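Local coordinates for VirX1 (PDB 6QGM), which probably iodinates diverse substrates as a flavin-dependent halogenase of the tryptophan halogenase family from a marine cyanophage, at residues 79-84 with 90-95. Sequence-based numbering, arbitrary orientation.
Sequences IRFTNF and EVFEYP
Paired backbone to backbone as an antiparallel beta hairpin, strands 79-82 and 91-95 form one margin of a mixed sheet in this tryptophan halogenase-family protein: 91-95 is outermost within the chain, while 79-82 also bonds to strand 270-275. Ile79 with Tyr94 and Phe81 with Phe92 are the hydrogen-bonded pairs; Phe81 N reaches Phe92 O at 2.8 Å, and Asn83 N to Glu90 O (2.9 Å) continues the pairing into the turn. Asn83 has a positive phi, in the left-handed region that asparagine tolerates better than most residues. Its OD1 accepts from Gly89 N and Glu90 OE1 from Lys88 N, so side-chain oxygens from both ends bind turn amides.

On the face carrying Ile79, Phe81, Phe92 and Tyr94, Phe92 CG sits between its backbone N and carbonyl carbon (chi1 64°), which swings the ring across toward Phe81. Phe81 CB lies over one ring face, 3.7 Å from the Phe92 centroid, a CH-pi contact; the two rings themselves are slid apart and barely overlap, their planes 30° from each other. Phe84 CB adds a looser touch at Phe92 CE2 (4.1 Å).

The opposite face, with Arg80, Thr82, Val91 and Glu93, is mixed. Arg80 approaches Glu93 side-on, NE and NH2 each 2.8 Å from the single oxygen OE2, which lies in the guanidinium plane although the carboxylate is turned 85° to it. Val91 CG1 packs on the aliphatic part of Arg80, 3.5 Å from CG. Ser78 OG bonds Glu93 OE1, so both carboxylate oxygens are engaged; this pairing probably favours a charged Glu93 despite its burial, joining the strands electrostatically opposite their largely aromatic, hydrophobic face.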
loop_
_atom_site.group_PDB
_atom_site.type_symbol
_atom_site.label_atom_id
_atom_site.label_comp_id
_atom_site.label_asym_id
_atom_site.label_seq_id
_atom_site.Cartn_x
_atom_site.Cartn_y
_atom_site.Cartn_z
ATOM N N ILE B 79 -6.446 13.116 -27.692
ATOM C CA ILE B 79 -5.260 12.542 -28.396
ATOM C C ILE B 79 -5.765 11.375 -29.241
ATOM O O ILE B 79 -6.406 10.467 -28.688
ATOM C CB ILE B 79 -4.158 12.076 -27.433
ATOM C CG1 ILE B 79 -3.809 13.142 -26.394
ATOM C CG2 ILE B 79 -2.930 11.658 -28.219
ATOM C CD1 ILE B 79 -2.768 12.697 -25.391
ATOM N N ARG B 80 -5.465 11.401 -30.534
ATOM C CA ARG B 80 -5.851 10.348 -31.503
ATOM C C ARG B 80 -4.624 9.472 -31.775
ATOM O O ARG B 80 -3.536 10.026 -31.971
ATOM C CB ARG B 80 -6.383 11.013 -32.772
ATOM C CG ARG B 80 -6.540 10.067 -33.944
ATOM C CD ARG B 80 -7.305 10.731 -35.060
ATOM N NE ARG B 80 -8.635 11.068 -34.582
ATOM C CZ ARG B 80 -9.400 12.035 -35.064
ATOM N NH1 ARG B 80 -8.986 12.780 -36.065
ATOM N NH2 ARG B 80 -10.591 12.255 -34.538
ATOM N N PHE B 81 -4.803 8.152 -31.780
ATOM C CA PHE B 81 -3.742 7.151 -32.065
ATOM C C PHE B 81 -4.097 6.416 -33.357
ATOM O O PHE B 81 -4.928 5.486 -33.343
ATOM C CB PHE B 81 -3.564 6.209 -30.872
ATOM C CG PHE B 81 -3.111 6.922 -29.620
ATOM C CD1 PHE B 81 -1.788 7.315 -29.463
ATOM C CD2 PHE B 81 -4.013 7.235 -28.610
ATOM C CE1 PHE B 81 -1.380 7.984 -28.316
ATOM C CE2 PHE B 81 -3.600 7.896 -27.461
ATOM C CZ PHE B 81 -2.287 8.274 -27.317
ATOM N N THR B 82 -3.478 6.859 -34.449
ATOM C CA THR B 82 -3.504 6.189 -35.773
ATOM C C THR B 82 -2.310 5.233 -35.854
ATOM O O THR B 82 -1.210 5.626 -35.443
ATOM C CB THR B 82 -3.510 7.215 -36.911
ATOM O OG1 THR B 82 -4.591 8.132 -36.663
ATOM C CG2 THR B 82 -3.628 6.582 -38.280
ATOM N N ASN B 83 -2.562 4.004 -36.306
ATOM C CA ASN B 83 -1.551 3.006 -36.759
ATOM C C ASN B 83 -0.849 2.320 -35.572
ATOM O O ASN B 83 0.111 1.612 -35.825
ATOM C CB ASN B 83 -0.538 3.662 -37.705
ATOM C CG ASN B 83 -0.108 2.760 -38.839
ATOM O OD1 ASN B 83 -0.923 2.066 -39.421
ATOM N ND2 ASN B 83 1.164 2.775 -39.180
ATOM N N PHE B 84 -1.351 2.453 -34.342
ATOM C CA PHE B 84 -0.649 2.033 -33.101
ATOM C C PHE B 84 -0.984 0.596 -32.691
ATOM O O PHE B 84 -0.116 -0.045 -32.066
ATOM C CB PHE B 84 -0.962 2.965 -31.932
ATOM C CG PHE B 84 0.174 3.893 -31.583
ATOM C CD1 PHE B 84 0.286 5.132 -32.196
ATOM C CD2 PHE B 84 1.128 3.522 -30.646
ATOM C CE1 PHE B 84 1.335 5.977 -31.884
ATOM C CE2 PHE B 84 2.171 4.373 -30.328
ATOM C CZ PHE B 84 2.282 5.597 -30.958
ATOM N N GLU B 90 -5.774 1.876 -38.390
ATOM C CA GLU B 90 -6.807 1.838 -37.321
ATOM C C GLU B 90 -6.562 2.996 -36.348
ATOM O O GLU B 90 -5.381 3.349 -36.108
ATOM C CB GLU B 90 -6.805 0.496 -36.574
ATOM C CG GLU B 90 -5.583 0.273 -35.691
ATOM C CD GLU B 90 -4.292 -0.063 -36.413
ATOM O OE1 GLU B 90 -4.353 -0.625 -37.542
ATOM O OE2 GLU B 90 -3.223 0.220 -35.840
ATOM N N VAL B 91 -7.649 3.524 -35.780
ATOM C CA VAL B 91 -7.655 4.758 -34.945
ATOM C C VAL B 91 -8.383 4.477 -33.630
ATOM O O VAL B 91 -9.361 3.742 -33.633
ATOM C CB VAL B 91 -8.314 5.923 -35.701
ATOM C CG1 VAL B 91 -8.232 7.209 -34.899
ATOM C CG2 VAL B 91 -7.715 6.112 -37.080
ATOM N N PHE B 92 -7.896 5.060 -32.547
ATOM C CA PHE B 92 -8.609 5.121 -31.257
ATOM C C PHE B 92 -8.262 6.443 -30.581
ATOM O O PHE B 92 -7.244 7.055 -30.940
ATOM C CB PHE B 92 -8.326 3.875 -30.423
ATOM C CG PHE B 92 -6.901 3.658 -29.989
ATOM C CD1 PHE B 92 -6.437 4.165 -28.784
ATOM C CD2 PHE B 92 -6.046 2.869 -30.736
ATOM C CE1 PHE B 92 -5.135 3.925 -28.357
ATOM C CE2 PHE B 92 -4.747 2.634 -30.310
ATOM C CZ PHE B 92 -4.291 3.172 -29.130
ATOM N N GLU B 93 -9.126 6.888 -29.669
ATOM C CA GLU B 93 -8.968 8.190 -28.986
ATOM C C GLU B 93 -8.693 7.945 -27.502
ATOM O O GLU B 93 -9.139 6.907 -26.951
ATOM C CB GLU B 93 -10.215 9.040 -29.190
ATOM C CG GLU B 93 -10.709 9.075 -30.628
ATOM C CD GLU B 93 -10.192 10.197 -31.519
ATOM O OE1 GLU B 93 -9.537 11.144 -30.996
ATOM O OE2 GLU B 93 -10.456 10.124 -32.747
ATOM N N TYR B 94 -7.925 8.860 -26.915
ATOM C CA TYR B 94 -7.936 9.205 -25.472
ATOM C C TYR B 94 -8.528 10.605 -25.379
ATOM O O TYR B 94 -7.799 11.587 -25.475
ATOM C CB TYR B 94 -6.528 9.114 -24.874
ATOM C CG TYR B 94 -6.438 9.380 -23.396
ATOM C CD1 TYR B 94 -7.560 9.276 -22.588
ATOM C CD2 TYR B 94 -5.237 9.732 -22.792
ATOM C CE1 TYR B 94 -7.489 9.497 -21.221
ATOM C CE2 TYR B 94 -5.148 9.950 -21.427
ATOM C CZ TYR B 94 -6.282 9.842 -20.642
ATOM O OH TYR B 94 -6.242 10.047 -19.294
ATOM N N PRO B 95 -9.874 10.731 -25.254
ATOM C CA PRO B 95 -10.537 12.035 -25.152
ATOM C C PRO B 95 -10.378 12.605 -23.742
ATOM O O PRO B 95 -10.216 11.818 -22.845
ATOM C CB PRO B 95 -11.996 11.689 -25.441
ATOM C CG PRO B 95 -12.143 10.316 -24.851
ATOM C CD PRO B 95 -10.837 9.623 -25.171
#